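PDB 3TQT: D-alanine--D-alanine ligase from Coxiella burnetii, which catalyses the ATP-dependent joining of two D-alanine molecules into D-alanyl-D-alanine, a building block of peptidoglycan for the bacterial cell wall. Local coordinates for residues D82-W87 with R96-V102; E112-G118 with A130-A136. One frame throughout, in Å; residues are numbered along the deposited sequence.

How the contacts relate
Contacts 1 and 2 follow one another along the chain and do not touch: their centres lie about 19 Å apart and their nearest atoms about 7 Å. Contact 1 is partly buried and ties the loop 82-87 to the chain where it passes from one outermost strand of the mixed sheet, 96-97, to the other, 101-104. Its chemistry is mixed: backbone hydrogen bonds, a salt bridge and a packed tryptophan. Contact 2 is buried, about 9 Å from the chain centre, and sets the first turn of helix 115-122 against that of helix 132-139. There direct polar bonds run within each segment or to residues around it, while methyl, methylene and backbone atoms meet between the two, with one bridging water.

Contact 1 of 2, residues D82-W87 with R96-V102; sequences DAAKPW and RYSADCV
The carbonyl oxygen A84 O is held by three groups: A99 N donates to it over 3.1 Å with an N-H...O angle of 162°, a water that also donates to D100 OD1 adds a second hydrogen bond, and S98 CA comes to 3.3 Å from it in a CA-H...O contact. This oxygen sits in the connection between strands 74-78 and 87-89 of the mixed sheet in the N-terminal domain, and is thereby fastened to the chain leaving the outermost strand 96-97. Antiparallel pairing is brief: W87 and Y97 form a hydrogen-bonded pair, evidenced by Y97 N to W87 O at 2.8 Å.

Near the start of the loop, R96 stretches straight from CG to NE, and its NH1 donates to D82 OD2 over 2.8 Å as a salt bridge. The oxygen uses its anti lone pair and lies at the guanidinium edge; the two planes stand 65° apart, and the contact is a single N-H to one oxygen rather than a two-pronged pairing. R96 NE is bonded to Q88 OE1, while D82 OD1 accepts from K85 N, an Asx motif.

Deeper in, P86 CG rests 3.7 Å above the centre of one face of the W87 ring. A99 CB touches both P86 CG and W87 NE1, which is hydrogen-bonded to S8 OG of strand 5-12. V102 CG2 meets the ring at its edge, near its plane, 3.9 Å from W87 CZ2.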
# COMPACT_ATOMS: atom_id res chain seq x y z
N ASP A 82 3.57 9.32 -20.14
CA ASP A 82 4.90 9.72 -20.58
C ASP A 82 5.95 9.10 -19.67
O ASP A 82 6.33 9.67 -18.64
CB ASP A 82 5.03 11.25 -20.60
CG ASP A 82 6.31 11.71 -21.28
OD1 ASP A 82 7.36 11.06 -21.11
OD2 ASP A 82 6.27 12.74 -21.99
N ALA A 83 6.42 7.91 -20.05
CA ALA A 83 7.31 7.13 -19.20
C ALA A 83 8.66 7.82 -19.01
O ALA A 83 9.28 7.69 -17.96
CB ALA A 83 7.49 5.74 -19.77
N ALA A 84 9.11 8.56 -20.02
CA ALA A 84 10.44 9.16 -19.98
C ALA A 84 10.48 10.52 -19.28
O ALA A 84 11.44 10.83 -18.57
CB ALA A 84 11.00 9.28 -21.39
N LYS A 85 9.45 11.33 -19.49
CA LYS A 85 9.39 12.69 -18.97
C LYS A 85 8.09 12.91 -18.20
O LYS A 85 7.13 13.45 -18.73
CB LYS A 85 9.50 13.71 -20.10
CG LYS A 85 10.76 13.57 -20.94
CD LYS A 85 11.00 14.84 -21.75
CE LYS A 85 12.25 14.73 -22.61
NZ LYS A 85 11.96 15.00 -24.05
N PRO A 86 8.07 12.47 -16.94
CA PRO A 86 6.85 12.46 -16.13
C PRO A 86 6.45 13.82 -15.59
O PRO A 86 5.29 13.99 -15.23
CB PRO A 86 7.22 11.53 -14.98
CG PRO A 86 8.69 11.69 -14.83
CD PRO A 86 9.21 11.88 -16.22
N TRP A 87 7.39 14.77 -15.52
CA TRP A 87 7.12 16.07 -14.91
C TRP A 87 6.84 17.08 -16.00
O TRP A 87 7.59 17.17 -16.98
CB TRP A 87 8.31 16.56 -14.10
CG TRP A 87 8.97 15.53 -13.26
CD1 TRP A 87 10.31 15.30 -13.15
CD2 TRP A 87 8.32 14.58 -12.39
NE1 TRP A 87 10.54 14.27 -12.25
CE2 TRP A 87 9.34 13.81 -11.79
CE3 TRP A 87 6.99 14.30 -12.08
CZ2 TRP A 87 9.06 12.78 -10.89
CZ3 TRP A 87 6.72 13.29 -11.17
CH2 TRP A 87 7.75 12.54 -10.59
N ARG A 96 8.39 19.47 -20.61
CA ARG A 96 8.47 18.26 -19.79
C ARG A 96 9.90 17.94 -19.37
O ARG A 96 10.85 18.28 -20.07
CB ARG A 96 7.81 17.07 -20.49
CG ARG A 96 6.29 17.18 -20.55
CD ARG A 96 5.65 15.96 -21.19
NE ARG A 96 4.21 16.11 -21.32
CZ ARG A 96 3.40 15.22 -21.88
NH1 ARG A 96 3.88 14.09 -22.38
NH2 ARG A 96 2.09 15.46 -21.95
N TYR A 97 10.05 17.30 -18.22
CA TYR A 97 11.36 17.00 -17.66
C TYR A 97 11.51 15.51 -17.45
O TYR A 97 10.59 14.84 -16.98
CB TYR A 97 11.55 17.67 -16.31
CG TYR A 97 11.45 19.18 -16.31
CD1 TYR A 97 12.58 19.97 -16.20
CD2 TYR A 97 10.21 19.80 -16.39
CE1 TYR A 97 12.48 21.35 -16.18
CE2 TYR A 97 10.11 21.17 -16.38
CZ TYR A 97 11.24 21.94 -16.27
OH TYR A 97 11.12 23.32 -16.26
N SER A 98 12.70 15.02 -17.78
CA SER A 98 13.03 13.61 -17.71
C SER A 98 13.21 13.15 -16.28
O SER A 98 13.62 13.91 -15.42
CB SER A 98 14.34 13.36 -18.44
OG SER A 98 14.19 13.59 -19.82
N ALA A 99 12.92 11.87 -16.05
CA ALA A 99 13.30 11.21 -14.81
C ALA A 99 13.51 9.74 -15.14
O ALA A 99 12.62 9.07 -15.64
CB ALA A 99 12.23 11.39 -13.74
N ASP A 100 14.71 9.24 -14.87
CA ASP A 100 15.03 7.84 -15.08
C ASP A 100 14.81 7.04 -13.82
O ASP A 100 14.66 5.82 -13.84
CB ASP A 100 16.48 7.70 -15.52
CG ASP A 100 16.71 8.32 -16.87
OD1 ASP A 100 15.88 8.05 -17.77
OD2 ASP A 100 17.68 9.09 -17.02
N CYS A 101 14.82 7.75 -12.70
CA CYS A 101 14.60 7.11 -11.41
C CYS A 101 14.25 8.18 -10.39
O CYS A 101 14.79 9.29 -10.41
CB CYS A 101 15.83 6.31 -10.97
SG CYS A 101 15.63 5.42 -9.40
N VAL A 102 13.32 7.84 -9.51
CA VAL A 102 12.86 8.78 -8.50
C VAL A 102 13.34 8.33 -7.14
O VAL A 102 13.33 7.14 -6.83
CB VAL A 102 11.33 8.90 -8.53
CG1 VAL A 102 10.84 9.75 -7.38
CG2 VAL A 102 10.87 9.46 -9.88
O HOH W 1 14.15 9.79 -19.03

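Contact 2 of 2, residues E112-G118 with A130-A136; sequences EDGALQG and ANVQSSA
Two helix N-termini pack together here, the first turns of helices 115-122 and 132-139, with G114 and N131 at their N-cap positions. From the second helix S135 faces the turn before the first: its CB lies 3.1 Å from E112 O and 3.6 Å from G114 N. Its OG, anti to the carbonyl carbon (chi1 -63°), turns back to donate to N131 O over 2.6 Å. That oxygen is gripped twice, since S135 N reaches it from the opposite face of the carbonyl plane. N131 also caps its own helix, OD1 accepting from S134 N at an N-H...O angle of 163°.

The backbones approach closely, G114 CA to V132 CA at 4.3 Å, where G114 has no side chain. V132 CG2 presses on the neighbouring helix, 3.3 Å from G118 N and 3.6 Å from Q117 CB. Q117 CG comes near A130 O, and the bend at chi2 (75°) lays CD beside S135 OG. Its NE2 donates to G111 O and to a water that donates to A130 O, bridging the segments.

D113 OD1 accepts from A115 N in an Asx turn, its OD2 being bonded to Q110 N. V132 also packs on D113 of the second subunit. The E112 side chain lies about 4 Å from that of N318, a predicted magnesium ligand; its OE2 accepts from G108 N and its OE1 from I320 N. The arrangement is that of two helix N-termini, one capped by an asparagine side chain and the other entered through an Asx turn, at the dimer interface and beside the probable metal site of an ATP-grasp ligase.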
# COMPACT_ATOMS: atom_id res chain seq x y z
N GLU A 112 5.94 7.66 3.03
CA GLU A 112 6.29 6.30 3.43
C GLU A 112 5.08 5.40 3.44
O GLU A 112 5.22 4.19 3.63
CB GLU A 112 6.93 6.28 4.83
CG GLU A 112 8.30 6.90 4.90
CD GLU A 112 8.93 6.74 6.27
OE1 GLU A 112 9.50 5.67 6.56
OE2 GLU A 112 8.86 7.70 7.06
N ASP A 113 3.89 5.98 3.28
CA ASP A 113 2.65 5.23 3.46
C ASP A 113 2.12 4.63 2.17
O ASP A 113 0.98 4.16 2.13
CB ASP A 113 1.55 6.08 4.11
CG ASP A 113 1.21 7.33 3.31
OD1 ASP A 113 1.65 7.49 2.15
OD2 ASP A 113 0.47 8.17 3.87
N GLY A 114 2.93 4.67 1.13
CA GLY A 114 2.54 4.11 -0.13
C GLY A 114 1.88 5.09 -1.08
O GLY A 114 1.73 4.77 -2.25
N ALA A 115 1.50 6.27 -0.61
CA ALA A 115 0.80 7.21 -1.48
C ALA A 115 1.70 7.69 -2.63
O ALA A 115 1.33 7.57 -3.80
CB ALA A 115 0.26 8.41 -0.69
N LEU A 116 2.87 8.21 -2.29
CA LEU A 116 3.83 8.66 -3.29
C LEU A 116 4.29 7.51 -4.19
O LEU A 116 4.41 7.66 -5.40
CB LEU A 116 5.02 9.29 -2.59
CG LEU A 116 5.75 10.42 -3.30
CD1 LEU A 116 4.76 11.48 -3.78
CD2 LEU A 116 6.77 11.00 -2.34
N GLN A 117 4.56 6.37 -3.58
CA GLN A 117 4.91 5.16 -4.32
C GLN A 117 3.81 4.81 -5.33
O GLN A 117 4.09 4.39 -6.44
CB GLN A 117 5.10 3.98 -3.36
CG GLN A 117 6.37 4.10 -2.49
CD GLN A 117 6.25 5.13 -1.36
OE1 GLN A 117 5.15 5.47 -0.93
NE2 GLN A 117 7.38 5.62 -0.88
N GLY A 118 2.55 4.97 -4.92
CA GLY A 118 1.43 4.65 -5.79
C GLY A 118 1.38 5.53 -7.03
O GLY A 118 1.11 5.05 -8.14
N ALA A 130 10.87 0.92 -0.73
CA ALA A 130 9.76 0.01 -0.57
C ALA A 130 8.67 0.35 -1.57
O ALA A 130 8.43 1.53 -1.82
CB ALA A 130 9.21 0.13 0.84
N ASN A 131 8.03 -0.67 -2.13
CA ASN A 131 6.91 -0.46 -3.03
C ASN A 131 5.64 -0.08 -2.25
O ASN A 131 5.71 0.18 -1.06
CB ASN A 131 6.66 -1.67 -3.94
CG ASN A 131 6.12 -2.89 -3.20
OD1 ASN A 131 5.92 -2.87 -1.99
ND2 ASN A 131 5.85 -3.95 -3.95
N VAL A 132 4.50 -0.04 -2.93
CA VAL A 132 3.28 0.44 -2.27
C VAL A 132 2.89 -0.47 -1.12
O VAL A 132 2.63 -0.01 -0.01
CB VAL A 132 2.11 0.58 -3.25
CG1 VAL A 132 0.80 0.81 -2.48
CG2 VAL A 132 2.38 1.71 -4.23
N GLN A 133 2.85 -1.77 -1.39
CA GLN A 133 2.43 -2.71 -0.37
C GLN A 133 3.36 -2.73 0.84
O GLN A 133 2.91 -2.78 1.98
CB GLN A 133 2.35 -4.13 -0.93
CG GLN A 133 2.17 -5.18 0.16
CD GLN A 133 2.77 -6.52 -0.22
OE1 GLN A 133 3.91 -6.82 0.11
NE2 GLN A 133 2.01 -7.33 -0.94
N SER A 134 4.65 -2.73 0.58
CA SER A 134 5.64 -2.82 1.64
C SER A 134 5.66 -1.53 2.46
O SER A 134 5.83 -1.55 3.67
CB SER A 134 7.03 -3.11 1.07
OG SER A 134 7.91 -3.44 2.13
N SER A 135 5.52 -0.40 1.77
CA SER A 135 5.45 0.88 2.47
C SER A 135 4.24 0.87 3.42
O SER A 135 4.34 1.29 4.57
CB SER A 135 5.31 2.02 1.47
OG SER A 135 6.45 2.09 0.62
N ALA A 136 3.10 0.40 2.93
CA ALA A 136 1.87 0.42 3.72
C ALA A 136 1.99 -0.52 4.89
O ALA A 136 1.62 -0.19 6.02
CB ALA A 136 0.67 0.06 2.86
O HOH W 2 9.73 3.94 -1.64